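Adhesin (Streptococcus sanguinis SK1 = NCTC 7863, PDB 6VT2) binds sialylated glycans such as sTa through tandem Siglec-like modules, and thereby probably attaches the bacterium to host glycoproteins. Local coordinates at residues 37-42 and 107-112; 55-60 and 120-125; 157-162 and 170-175; 263-268 and 275-280. All coordinates share one frame; numbering follows the deposited sequence.

Contact 1. Residues 37-42 and 107-112; sequences RVIVRN and GNITAL. With SO4 (sulfate ion), chain L.
Arg41, the arginine that meets Leu112 across this contact, has an NH2 that is gripped from several sides. Ile43 O, Glu44 O and Gly45 O each take a weak hydrogen bond from it. NH1 bonds to Ala46 O. NE bonds to Asn42 O at 3.0 Å, and this bond is nearly straight, with an N-H...O angle of 172°. The oxygen lies in the guanidinium plane. The start of the loop after strand 35-41 is thus folded round one arginine. The chain of Arg41 bends at its third torsion (chi3 -79°), which turns the flat end back toward these carbonyls. CD2 of Leu112 is modelled over one face of the guanidinium, but too near its carbon, so the detail of this approach is doubtful. Further along the strand, Ile39 CD1 approaches Ile109 CD1 at 4.5 Å, a loose apolar touch. The same Ile39 methyl lies over the rim of the Arg37 guanidinium. A sulfate, probably from the crystallisation liquor, stands at the edge of that group; its fit is doubtful because Arg37 NH2 comes too near the sulfur. In this V-set-like Siglec fold the contact joins strand C and the start of the CD loop to the FG loop. The side chain of Leu112 is about 8 Å from the bound galactose, and that of Arg41 about 8 Å from the N-acetylgalactosamine. Asn42 bonds to Asp53 and Lys98 of the glycan pocket. The chemistry implies that carbonyl bonds to Arg41, several of them weak, probably help fix the shape of the loop beside the strand.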
loop_
_atom_site.group_PDB
_atom_site.type_symbol
_atom_site.label_atom_id
_atom_site.label_comp_id
_atom_site.label_asym_id
_atom_site.label_seq_id
_atom_site.Cartn_x
_atom_site.Cartn_y
_atom_site.Cartn_z
ATOM N N ARG A 37 14.452 -32.232 -46.060
ATOM C CA ARG A 37 14.908 -30.839 -46.148
ATOM C C ARG A 37 13.725 -29.923 -45.865
ATOM O O ARG A 37 12.669 -30.225 -46.262
ATOM C CB ARG A 37 15.401 -30.478 -47.550
ATOM C CG ARG A 37 16.565 -31.319 -48.052
ATOM C CD ARG A 37 17.002 -31.002 -49.446
ATOM N NE ARG A 37 17.694 -29.785 -49.808
ATOM C CZ ARG A 37 18.357 -28.950 -49.057
ATOM N NH1 ARG A 37 18.879 -27.886 -49.644
ATOM N NH2 ARG A 37 18.494 -29.068 -47.755
ATOM N N VAL A 38 13.988 -28.926 -44.969
ATOM C CA VAL A 38 13.018 -27.736 -44.947
ATOM C C VAL A 38 13.909 -26.511 -45.200
ATOM O O VAL A 38 14.890 -26.402 -44.599
ATOM C CB VAL A 38 12.334 -27.695 -43.578
ATOM C CG1 VAL A 38 11.460 -26.459 -43.455
ATOM C CG2 VAL A 38 11.531 -28.963 -43.338
ATOM N N ILE A 39 13.516 -25.679 -46.133
ATOM C CA ILE A 39 14.306 -24.534 -46.623
ATOM C C ILE A 39 13.473 -23.268 -46.432
ATOM O O ILE A 39 12.332 -23.310 -46.675
ATOM C CB ILE A 39 14.541 -24.737 -48.139
ATOM C CG1 ILE A 39 15.466 -25.920 -48.369
ATOM C CG2 ILE A 39 15.059 -23.495 -48.825
ATOM C CD1 ILE A 39 15.457 -26.407 -49.794
ATOM N N VAL A 40 14.113 -22.195 -46.003
ATOM C CA VAL A 40 13.496 -20.862 -45.998
ATOM C C VAL A 40 14.331 -20.076 -46.986
ATOM O O VAL A 40 15.490 -20.070 -46.825
ATOM C CB VAL A 40 13.511 -20.214 -44.619
ATOM C CG1 VAL A 40 12.836 -18.858 -44.674
ATOM C CG2 VAL A 40 12.846 -21.099 -43.618
ATOM N N ARG A 41 13.704 -19.460 -47.968
ATOM C CA ARG A 41 14.527 -18.799 -48.976
ATOM C C ARG A 41 13.829 -17.576 -49.562
ATOM O O ARG A 41 12.640 -17.438 -49.503
ATOM C CB ARG A 41 14.846 -19.768 -50.121
ATOM C CG ARG A 41 13.613 -20.327 -50.812
ATOM C CD ARG A 41 13.909 -21.062 -52.120
ATOM N NE ARG A 41 14.120 -20.148 -53.195
ATOM C CZ ARG A 41 14.490 -20.506 -54.395
ATOM N NH1 ARG A 41 14.698 -21.776 -54.656
ATOM N NH2 ARG A 41 14.619 -19.603 -55.332
ATOM N N ASN A 42 14.655 -16.757 -50.205
ATOM C CA ASN A 42 14.129 -15.664 -51.029
ATOM C C ASN A 42 13.491 -16.260 -52.266
ATOM O O ASN A 42 13.956 -17.210 -52.706
ATOM C CB ASN A 42 15.262 -14.806 -51.573
ATOM C CG ASN A 42 15.872 -13.979 -50.485
ATOM O OD1 ASN A 42 15.481 -14.168 -49.365
ATOM N ND2 ASN A 42 16.801 -13.104 -50.800
ATOM N N GLY A 107 12.403 -37.395 -52.716
ATOM C CA GLY A 107 12.841 -36.304 -53.544
ATOM C C GLY A 107 11.740 -35.378 -53.991
ATOM O O GLY A 107 12.001 -34.462 -54.798
ATOM N N ASN A 108 10.524 -35.577 -53.493
ATOM C CA ASN A 108 9.421 -34.703 -53.831
ATOM C C ASN A 108 9.560 -33.409 -53.047
ATOM O O ASN A 108 9.494 -33.437 -51.822
ATOM C CB ASN A 108 8.081 -35.331 -53.503
ATOM C CG ASN A 108 7.906 -36.658 -54.200
ATOM O OD1 ASN A 108 7.909 -36.759 -55.449
ATOM N ND2 ASN A 108 7.750 -37.675 -53.402
ATOM N N ILE A 109 9.760 -32.284 -53.735
ATOM C CA ILE A 109 9.933 -30.989 -53.037
ATOM C C ILE A 109 8.703 -30.162 -53.364
ATOM O O ILE A 109 8.151 -30.307 -54.394
ATOM C CB ILE A 109 11.241 -30.287 -53.432
ATOM C CG1 ILE A 109 11.462 -28.988 -52.651
ATOM C CG2 ILE A 109 11.251 -30.007 -54.907
ATOM C CD1 ILE A 109 12.820 -28.395 -52.777
ATOM N N THR A 110 8.295 -29.322 -52.438
ATOM C CA THR A 110 7.137 -28.462 -52.657
ATOM C C THR A 110 7.501 -27.477 -53.763
ATOM O O THR A 110 8.589 -27.025 -53.814
ATOM C CB THR A 110 6.707 -27.836 -51.343
ATOM O OG1 THR A 110 7.830 -27.172 -50.815
ATOM C CG2 THR A 110 6.222 -28.864 -50.352
ATOM N N ALA A 111 6.517 -27.107 -54.536
ATOM C CA ALA A 111 6.742 -26.212 -55.653
ATOM C C ALA A 111 6.998 -24.813 -55.082
ATOM O O ALA A 111 6.405 -24.478 -54.121
ATOM C CB ALA A 111 5.545 -26.192 -56.545
ATOM N N LEU A 112 7.799 -24.051 -55.759
ATOM C CA LEU A 112 8.078 -22.663 -55.408
ATOM C C LEU A 112 7.385 -21.791 -56.453
ATOM O O LEU A 112 7.692 -21.876 -57.651
ATOM C CB LEU A 112 9.564 -22.400 -55.451
ATOM C CG LEU A 112 9.926 -20.972 -55.214
ATOM C CD1 LEU A 112 9.492 -20.573 -53.769
ATOM C CD2 LEU A 112 11.449 -20.743 -55.334
HETATM S S SO4 L . 20.146 -27.169 -46.852
HETATM O O1 SO4 L . 21.227 -26.311 -46.485
HETATM O O2 SO4 L . 19.125 -26.452 -47.412
HETATM O O3 SO4 L . 20.689 -28.134 -47.738
HETATM O O4 SO4 L . 19.720 -27.807 -45.639
#

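Contact 2. Residues 55-60 and 120-125; sequences NWIRYS and FVLVIR
Ile57, Leu122 and Trp56 bury nearly equal areas here, and Leu122 is the residue the other two share. Its CD2 methyl does the touching. Ile57 reaches toward it tip to tip, with CD1 at 3.9 Å from Leu122 CD2. The six-membered ring of Trp56 crosses the leucine at a slant, and Trp56 CZ3 lies 3.8 Å from Leu122 CD2. The CG of Leu122 lies anti to N (chi1 -173°), which sends the methyl toward the facing sheet. The far end of the indole goes on to Ile124, whose CD1 lies 3.9 Å from Trp56 CH2. His88 also meets the indole, with the ring planes about perpendicular. Leu122 packs on Val14 and Ala16 as well.

The contact belongs to the interior of the Siglec-like beta sandwich. It joins segment 55-60, which runs on strand 58-61 of one sheet, to strand 119-125 of the other. The side chain of Ile57 is about 7 Å from the bound sialic acid, so this end of the packing lies near the sugar site. No hydrogen bond spans the two segments. Their hold on each other is apolar, and it depends on the fit of methyl groups to one another and to the indole.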
loop_
_atom_site.group_PDB
_atom_site.type_symbol
_atom_site.label_atom_id
_atom_site.label_comp_id
_atom_site.label_asym_id
_atom_site.label_seq_id
_atom_site.Cartn_x
_atom_site.Cartn_y
_atom_site.Cartn_z
ATOM N N ASN A 55 20.175 -11.328 -43.229
ATOM C CA ASN A 55 21.048 -12.261 -42.501
ATOM C C ASN A 55 20.520 -12.565 -41.100
ATOM O O ASN A 55 20.874 -13.565 -40.622
ATOM C CB ASN A 55 22.468 -11.735 -42.476
ATOM C CG ASN A 55 22.632 -10.467 -41.690
ATOM O OD1 ASN A 55 21.694 -9.752 -41.433
ATOM N ND2 ASN A 55 23.883 -10.163 -41.439
ATOM N N TRP A 56 19.671 -11.736 -40.513
ATOM C CA TRP A 56 19.160 -12.000 -39.173
ATOM C C TRP A 56 17.928 -12.910 -39.151
ATOM O O TRP A 56 17.529 -13.201 -38.101
ATOM C CB TRP A 56 18.961 -10.670 -38.448
ATOM C CG TRP A 56 18.191 -9.648 -39.215
ATOM C CD1 TRP A 56 18.711 -8.644 -39.940
ATOM C CD2 TRP A 56 16.774 -9.563 -39.344
ATOM N NE1 TRP A 56 17.711 -7.937 -40.506
ATOM C CE2 TRP A 56 16.515 -8.450 -40.152
ATOM C CE3 TRP A 56 15.711 -10.267 -38.811
ATOM C CZ2 TRP A 56 15.239 -8.043 -40.461
ATOM C CZ3 TRP A 56 14.447 -9.882 -39.143
ATOM C CH2 TRP A 56 14.221 -8.801 -39.969
ATOM N N ILE A 57 17.364 -13.279 -40.296
ATOM C CA ILE A 57 16.317 -14.286 -40.305
ATOM C C ILE A 57 17.028 -15.627 -40.305
ATOM O O ILE A 57 17.791 -15.933 -41.226
ATOM C CB ILE A 57 15.421 -14.150 -41.527
ATOM C CG1 ILE A 57 14.732 -12.803 -41.539
ATOM C CG2 ILE A 57 14.388 -15.307 -41.496
ATOM C CD1 ILE A 57 13.854 -12.619 -42.839
ATOM N N ARG A 58 16.812 -16.426 -39.262
ATOM C CA ARG A 58 17.507 -17.693 -39.073
ATOM C C ARG A 58 16.461 -18.787 -38.953
ATOM O O ARG A 58 15.364 -18.535 -38.704
ATOM C CB ARG A 58 18.320 -17.602 -37.784
ATOM C CG ARG A 58 19.294 -16.450 -37.852
ATOM C CD ARG A 58 20.101 -16.326 -36.598
ATOM N NE ARG A 58 20.942 -17.488 -36.404
ATOM C CZ ARG A 58 21.553 -17.760 -35.262
ATOM N NH1 ARG A 58 21.451 -16.928 -34.249
ATOM N NH2 ARG A 58 22.291 -18.847 -35.134
ATOM N N TYR A 59 16.899 -19.983 -39.230
ATOM C CA TYR A 59 16.005 -21.106 -39.061
ATOM C C TYR A 59 16.760 -22.367 -38.712
ATOM O O TYR A 59 17.874 -22.490 -39.045
ATOM C CB TYR A 59 15.048 -21.332 -40.225
ATOM C CG TYR A 59 15.715 -21.712 -41.502
ATOM C CD1 TYR A 59 16.345 -20.786 -42.281
ATOM C CD2 TYR A 59 15.615 -22.997 -41.965
ATOM C CE1 TYR A 59 16.934 -21.144 -43.474
ATOM C CE2 TYR A 59 16.185 -23.367 -43.154
ATOM C CZ TYR A 59 16.831 -22.439 -43.924
ATOM O OH TYR A 59 17.352 -22.861 -45.098
ATOM N N SER A 60 16.044 -23.273 -38.092
ATOM C CA SER A 60 16.658 -24.542 -37.694
ATOM C C SER A 60 15.593 -25.616 -37.636
ATOM O O SER A 60 14.517 -25.353 -37.283
ATOM C CB SER A 60 17.343 -24.405 -36.383
ATOM O OG SER A 60 16.425 -24.156 -35.385
ATOM N N PHE A 120 5.690 -16.851 -45.684
ATOM C CA PHE A 120 5.279 -16.005 -44.587
ATOM C C PHE A 120 5.696 -14.582 -44.888
ATOM O O PHE A 120 6.656 -14.356 -45.622
ATOM C CB PHE A 120 5.855 -16.441 -43.239
ATOM C CG PHE A 120 7.337 -16.441 -43.179
ATOM C CD1 PHE A 120 8.022 -15.311 -42.780
ATOM C CD2 PHE A 120 8.067 -17.576 -43.530
ATOM C CE1 PHE A 120 9.415 -15.278 -42.785
ATOM C CE2 PHE A 120 9.414 -17.576 -43.468
ATOM C CZ PHE A 120 10.121 -16.412 -43.091
ATOM N N VAL A 121 5.026 -13.607 -44.271
ATOM C CA VAL A 121 5.457 -12.221 -44.327
ATOM C C VAL A 121 5.850 -11.838 -42.924
ATOM O O VAL A 121 5.030 -11.897 -41.995
ATOM C CB VAL A 121 4.373 -11.295 -44.843
ATOM C CG1 VAL A 121 4.919 -9.885 -44.943
ATOM C CG2 VAL A 121 3.914 -11.751 -46.249
ATOM N N LEU A 122 7.105 -11.482 -42.767
ATOM C CA LEU A 122 7.637 -10.949 -41.533
ATOM C C LEU A 122 7.559 -9.438 -41.579
ATOM O O LEU A 122 8.062 -8.821 -42.512
ATOM C CB LEU A 122 9.067 -11.452 -41.367
ATOM C CG LEU A 122 9.715 -11.120 -40.040
ATOM C CD1 LEU A 122 9.058 -11.887 -38.937
ATOM C CD2 LEU A 122 11.208 -11.454 -40.197
ATOM N N VAL A 123 6.868 -8.862 -40.622
ATOM C CA VAL A 123 6.531 -7.448 -40.633
ATOM C C VAL A 123 7.206 -6.812 -39.455
ATOM O O VAL A 123 6.938 -7.202 -38.312
ATOM C CB VAL A 123 5.012 -7.236 -40.609
ATOM C CG1 VAL A 123 4.622 -5.752 -40.688
ATOM C CG2 VAL A 123 4.340 -7.995 -41.692
ATOM N N ILE A 124 7.990 -5.764 -39.719
ATOM C CA ILE A 124 8.762 -5.145 -38.656
ATOM C C ILE A 124 8.057 -3.901 -38.133
ATOM O O ILE A 124 7.790 -2.980 -38.901
ATOM C CB ILE A 124 10.177 -4.801 -39.114
ATOM C CG1 ILE A 124 10.838 -6.019 -39.816
ATOM C CG2 ILE A 124 10.942 -4.192 -38.003
ATOM C CD1 ILE A 124 10.779 -7.249 -39.011
ATOM N N ARG A 125 7.717 -3.886 -36.844
ATOM C CA ARG A 125 6.939 -2.815 -36.241
ATOM C C ARG A 125 7.724 -2.203 -35.101
ATOM O O ARG A 125 8.609 -2.841 -34.502
ATOM C CB ARG A 125 5.581 -3.344 -35.755
ATOM C CG ARG A 125 4.799 -3.943 -36.895
ATOM C CD ARG A 125 4.698 -3.045 -38.073
ATOM N NE ARG A 125 3.964 -1.833 -37.739
ATOM C CZ ARG A 125 3.645 -0.922 -38.642
ATOM N NH1 ARG A 125 4.068 -1.046 -39.910
ATOM N NH2 ARG A 125 2.907 0.108 -38.293
#

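Contact 3. Residues 157-162 and 170-175; sequences AAVKSA and STYSVS
Tyr172 points from strand 171-174 toward Val159 and Lys160 of helix 149-162, and its ring takes all the contact on the strand side. CB starts the side chain toward the helix, and CG turns away from the carbonyl carbon (chi1 -62°). From there the two sides of the ring, CD1-CE1 and CD2-CE2, lie near different residues. On the first, CD1 lies beside the end of the bent lysine, with Lys160 NZ 4.0 Å from Tyr172 CD1. Next along, Tyr172 CE1 is 3.5 Å from Lys160 CG, the closest approach of the pair. On the second, Tyr172 CD2 is 4.1 Å from Val159 CG1. Tyr172 CE2 is nearer to that methyl, at 3.8 Å from Val159 CG1. At the end of the ring CZ lies 3.7 Å from Lys160 CG, and the hydroxyl OH is 4.0 Å from the same Lys160 CG. The lysine methylene therefore sits over the ring face. Its CG is 28° off the ring normal, a CH-pi contact. The valine approaches at a slant. The lysine chain bends at three successive torsions, which carries NZ back along the ring.

The contact packs the last turns of the helix on the edge strand of the three-stranded sheet in the first Rib-like domain. Ile156, Leu166 and Ile182 also touch the tyrosine, while Val159 reaches Val180 and Ile182. Val159 thus belongs to the buried layer, and Lys160 to its exposed margin. The chemistry implies that the aliphatic part of a charged lysine covers the aromatic face while the residue stays exposed, so the ammonium group probably keeps contact with solvent.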
loop_
_atom_site.group_PDB
_atom_site.type_symbol
_atom_site.label_atom_id
_atom_site.label_comp_id
_atom_site.label_asym_id
_atom_site.label_seq_id
_atom_site.Cartn_x
_atom_site.Cartn_y
_atom_site.Cartn_z
ATOM N N ALA A 157 8.146 7.989 -11.041
ATOM C CA ALA A 157 8.002 6.857 -10.140
ATOM C C ALA A 157 6.599 6.289 -10.205
ATOM O O ALA A 157 6.399 5.067 -10.137
ATOM C CB ALA A 157 8.337 7.298 -8.723
ATOM N N ALA A 158 5.599 7.165 -10.299
ATOM C CA ALA A 158 4.224 6.690 -10.357
ATOM C C ALA A 158 3.926 6.015 -11.707
ATOM O O ALA A 158 3.121 5.082 -11.786
ATOM C CB ALA A 158 3.252 7.838 -10.142
ATOM N N VAL A 159 4.566 6.438 -12.784
ATOM C CA VAL A 159 4.394 5.801 -14.118
ATOM C C VAL A 159 5.075 4.440 -14.110
ATOM O O VAL A 159 4.426 3.521 -14.471
ATOM C CB VAL A 159 4.877 6.707 -15.256
ATOM C CG1 VAL A 159 4.832 5.967 -16.572
ATOM C CG2 VAL A 159 4.022 7.967 -15.366
ATOM N N LYS A 160 6.271 4.344 -13.564
ATOM C CA LYS A 160 7.026 3.073 -13.510
ATOM C C LYS A 160 6.239 2.114 -12.613
ATOM O O LYS A 160 6.096 0.966 -12.947
ATOM C CB LYS A 160 8.448 3.295 -13.005
ATOM C CG LYS A 160 9.449 3.855 -13.992
ATOM C CD LYS A 160 10.844 3.364 -13.758
ATOM C CE LYS A 160 11.815 4.427 -13.334
ATOM N NZ LYS A 160 13.009 4.490 -14.225
ATOM N N SER A 161 5.681 2.598 -11.520
ATOM C CA SER A 161 4.918 1.763 -10.561
ATOM C C SER A 161 3.671 1.184 -11.223
ATOM O O SER A 161 3.371 0.046 -11.007
ATOM C CB SER A 161 4.571 2.512 -9.306
ATOM O OG SER A 161 3.348 2.063 -8.760
ATOM N N ALA A 162 3.008 1.917 -12.102
ATOM C CA ALA A 162 1.783 1.436 -12.770
ATOM C C ALA A 162 2.127 0.605 -14.015
ATOM O O ALA A 162 1.250 0.136 -14.607
ATOM C CB ALA A 162 0.908 2.567 -13.158
ATOM N N SER A 170 13.324 1.028 -20.985
ATOM C CA SER A 170 12.459 2.173 -21.318
ATOM C C SER A 170 12.922 3.372 -20.500
ATOM O O SER A 170 13.281 3.168 -19.362
ATOM C CB SER A 170 11.005 1.920 -21.076
ATOM O OG SER A 170 10.558 0.759 -21.725
ATOM N N THR A 171 12.976 4.535 -21.123
ATOM C CA THR A 171 13.374 5.771 -20.430
ATOM C C THR A 171 12.132 6.630 -20.299
ATOM O O THR A 171 11.206 6.336 -20.894
ATOM C CB THR A 171 14.567 6.440 -21.104
ATOM O OG1 THR A 171 14.237 6.824 -22.426
ATOM C CG2 THR A 171 15.772 5.528 -21.154
ATOM N N TYR A 172 12.129 7.541 -19.358
ATOM C CA TYR A 172 10.976 8.391 -19.055
ATOM C C TYR A 172 11.427 9.843 -18.999
ATOM O O TYR A 172 12.434 10.061 -18.400
ATOM C CB TYR A 172 10.426 7.989 -17.706
ATOM C CG TYR A 172 9.951 6.573 -17.689
ATOM C CD1 TYR A 172 10.805 5.525 -17.422
ATOM C CD2 TYR A 172 8.657 6.264 -18.010
ATOM C CE1 TYR A 172 10.366 4.220 -17.388
ATOM C CE2 TYR A 172 8.223 4.957 -18.056
ATOM C CZ TYR A 172 9.068 3.924 -17.721
ATOM O OH TYR A 172 8.608 2.647 -17.744
ATOM N N SER A 173 10.697 10.744 -19.627
ATOM C CA SER A 173 10.958 12.183 -19.573
ATOM C C SER A 173 9.652 12.850 -19.135
ATOM O O SER A 173 8.665 12.463 -19.602
ATOM C CB SER A 173 11.410 12.662 -20.876
ATOM O OG SER A 173 11.693 14.032 -20.875
ATOM N N VAL A 174 9.701 13.813 -18.231
ATOM C CA VAL A 174 8.518 14.555 -17.814
ATOM C C VAL A 174 8.737 16.008 -18.183
ATOM O O VAL A 174 9.772 16.592 -17.848
ATOM C CB VAL A 174 8.264 14.423 -16.306
ATOM C CG1 VAL A 174 6.988 15.192 -15.912
ATOM C CG2 VAL A 174 8.200 13.003 -15.914
ATOM N N SER A 175 7.768 16.592 -18.851
ATOM C CA SER A 175 7.901 17.973 -19.270
ATOM C C SER A 175 7.529 18.908 -18.127
ATOM O O SER A 175 7.128 18.475 -17.035
ATOM C CB SER A 175 6.999 18.272 -20.456
ATOM O OG SER A 175 5.641 18.345 -20.047
#

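Contact 4. Residues 263-268 and 275-280; sequences PNINNP and NPLVTT
A type I beta turn from Asn264 to Asn267 packs on Leu277, within the long loop of a beta hairpin that joins strands 259-261 and 277-283. The turn is closed by Asn267 N and Asn264 O at 3.0 Å. Asn270 ND2 also bonds to that oxygen, and Lys234 NZ bonds to Asn267 O.

The tight part is apolar and belongs to Leu277. Its extended first torsion (chi1 -177°) directs CG toward the turn, where both methyls touch it. Leu277 CD1 lies against the turn backbone, 3.8 Å from Asn264 C. The same Leu277 CD1 is 4.0 Å from Asn264 CB. The other methyl goes to the isoleucine: Leu277 CD2 is 3.8 Å from Ile265 CD1, and the two side chains cross. Ile235 and Val238 of the facing sheet also touch Leu277, so the leucine ties the turn to the interior of the second Siglec-like sandwich.

The loose part lies toward solvent. No direct hydrogen bond joins the two segments, and water does the bridging instead. One water takes the N-H of Asn264 at 2.9 Å from its N and donates to Val278 O at 2.8 Å. A second water accepts from the side chain of Asn264, 3.2 Å from ND2, and its bond to Pro276 O is weak. Pro263 borders the first bridge, with Pro263 CD 3.8 Å from Val278 O.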
loop_
_atom_site.group_PDB
_atom_site.type_symbol
_atom_site.label_atom_id
_atom_site.label_comp_id
_atom_site.label_asym_id
_atom_site.label_seq_id
_atom_site.Cartn_x
_atom_site.Cartn_y
_atom_site.Cartn_z
ATOM N N PRO A 263 5.926 9.231 13.872
ATOM C CA PRO A 263 7.122 8.549 13.335
ATOM C C PRO A 263 7.165 8.479 11.815
ATOM O O PRO A 263 8.262 8.327 11.256
ATOM C CB PRO A 263 7.034 7.146 13.949
ATOM C CG PRO A 263 5.577 6.998 14.329
ATOM C CD PRO A 263 5.069 8.345 14.692
ATOM N N ASN A 264 6.033 8.595 11.127
ATOM C CA ASN A 264 6.043 8.490 9.665
ATOM C C ASN A 264 6.056 9.840 8.938
ATOM O O ASN A 264 5.824 9.898 7.717
ATOM C CB ASN A 264 4.842 7.669 9.214
ATOM C CG ASN A 264 4.947 6.217 9.621
ATOM O OD1 ASN A 264 5.931 5.814 10.231
ATOM N ND2 ASN A 264 3.931 5.439 9.302
ATOM N N ILE A 265 6.369 10.912 9.644
ATOM C CA ILE A 265 6.257 12.253 9.088
ATOM C C ILE A 265 7.093 12.456 7.837
ATOM O O ILE A 265 6.681 13.195 6.939
ATOM C CB ILE A 265 6.605 13.276 10.187
ATOM C CG1 ILE A 265 6.341 14.673 9.688
ATOM C CG2 ILE A 265 8.048 13.152 10.644
ATOM C CD1 ILE A 265 4.921 14.979 9.398
ATOM N N ASN A 266 8.226 11.780 7.726
ATOM C CA ASN A 266 9.154 11.981 6.600
ATOM C C ASN A 266 8.990 10.889 5.551
ATOM O O ASN A 266 9.730 10.916 4.618
ATOM C CB ASN A 266 10.595 12.035 7.105
ATOM C CG ASN A 266 10.842 13.183 8.056
ATOM O OD1 ASN A 266 10.219 14.222 7.966
ATOM N ND2 ASN A 266 11.673 12.963 9.057
ATOM N N ASN A 267 8.065 9.976 5.730
ATOM C CA ASN A 267 7.879 8.874 4.782
ATOM C C ASN A 267 7.030 9.325 3.610
ATOM O O ASN A 267 6.221 10.185 3.753
ATOM C CB ASN A 267 7.150 7.683 5.380
ATOM C CG ASN A 267 7.929 7.011 6.476
ATOM O OD1 ASN A 267 9.107 7.220 6.616
ATOM N ND2 ASN A 267 7.227 6.235 7.266
ATOM N N PRO A 268 7.191 8.719 2.442
ATOM C CA PRO A 268 6.278 9.017 1.395
ATOM C C PRO A 268 4.937 8.309 1.620
ATOM O O PRO A 268 4.878 7.351 2.303
ATOM C CB PRO A 268 6.933 8.418 0.148
ATOM C CG PRO A 268 7.922 7.409 0.665
ATOM C CD PRO A 268 8.269 7.794 2.085
ATOM N N ASN A 275 -4.969 5.100 5.462
ATOM C CA ASN A 275 -3.754 4.909 6.259
ATOM C C ASN A 275 -3.215 6.279 6.656
ATOM O O ASN A 275 -2.221 6.778 6.097
ATOM C CB ASN A 275 -2.723 4.110 5.465
ATOM C CG ASN A 275 -3.187 2.681 5.204
ATOM O OD1 ASN A 275 -3.556 2.312 4.061
ATOM N ND2 ASN A 275 -3.256 1.900 6.260
ATOM N N PRO A 276 -3.869 6.936 7.594
ATOM C CA PRO A 276 -3.506 8.305 7.928
ATOM C C PRO A 276 -2.187 8.401 8.671
ATOM O O PRO A 276 -1.666 7.439 9.256
ATOM C CB PRO A 276 -4.640 8.763 8.827
ATOM C CG PRO A 276 -5.107 7.463 9.498
ATOM C CD PRO A 276 -4.984 6.441 8.413
ATOM N N LEU A 277 -1.657 9.612 8.650
ATOM C CA LEU A 277 -0.538 9.934 9.502
ATOM C C LEU A 277 -1.013 10.008 10.948
ATOM O O LEU A 277 -2.023 10.652 11.249
ATOM C CB LEU A 277 0.019 11.261 9.088
ATOM C CG LEU A 277 1.260 11.759 9.805
ATOM C CD1 LEU A 277 2.417 10.856 9.520
ATOM C CD2 LEU A 277 1.560 13.176 9.424
ATOM N N VAL A 278 -0.230 9.461 11.854
ATOM C CA VAL A 278 -0.672 9.336 13.242
ATOM C C VAL A 278 0.357 10.040 14.096
ATOM O O VAL A 278 1.543 9.699 14.048
ATOM C CB VAL A 278 -0.806 7.876 13.683
ATOM C CG1 VAL A 278 -1.230 7.765 15.168
ATOM C CG2 VAL A 278 -1.835 7.125 12.837
ATOM N N THR A 279 -0.102 10.989 14.902
ATOM C CA THR A 279 0.691 11.640 15.941
ATOM C C THR A 279 0.192 11.040 17.264
ATOM O O THR A 279 -1.021 11.012 17.508
ATOM C CB THR A 279 0.514 13.150 15.975
ATOM O OG1 THR A 279 0.957 13.757 14.730
ATOM C CG2 THR A 279 1.306 13.733 17.128
ATOM N N THR A 280 1.097 10.519 18.073
ATOM C CA THR A 280 0.746 9.985 19.391
ATOM C C THR A 280 1.256 10.938 20.441
ATOM O O THR A 280 2.410 11.365 20.396
ATOM C CB THR A 280 1.343 8.626 19.596
ATOM O OG1 THR A 280 0.772 7.728 18.628
ATOM C CG2 THR A 280 0.981 8.061 20.954
HETATM O O HOH W 1 3.306 8.632 12.119
HETATM O O HOH W 2 1.526 7.059 8.054
#

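Contacts 1 and 2 lie in the first Siglec-like domain and both reach the mixed sheet holding strands 35-41 and 119-125; contacts 3 and 4 share no element with them. Contacts 1 and 2 also touch: Tyr59 packs on strand 35-41, and Phe120 on Val40. Contact 2 is the buried one, purely apolar between two sheets. Contact 1 is partly buried and mixes methyl packing with arginine bonds near the glycan site. Contact 3 is also partly buried but lies in a Rib-like domain, where a helix meets a sheet through an aromatic ring. Contact 4 is a surface contact of the second Siglec-like domain, joining a loop to its own strand, partly through water.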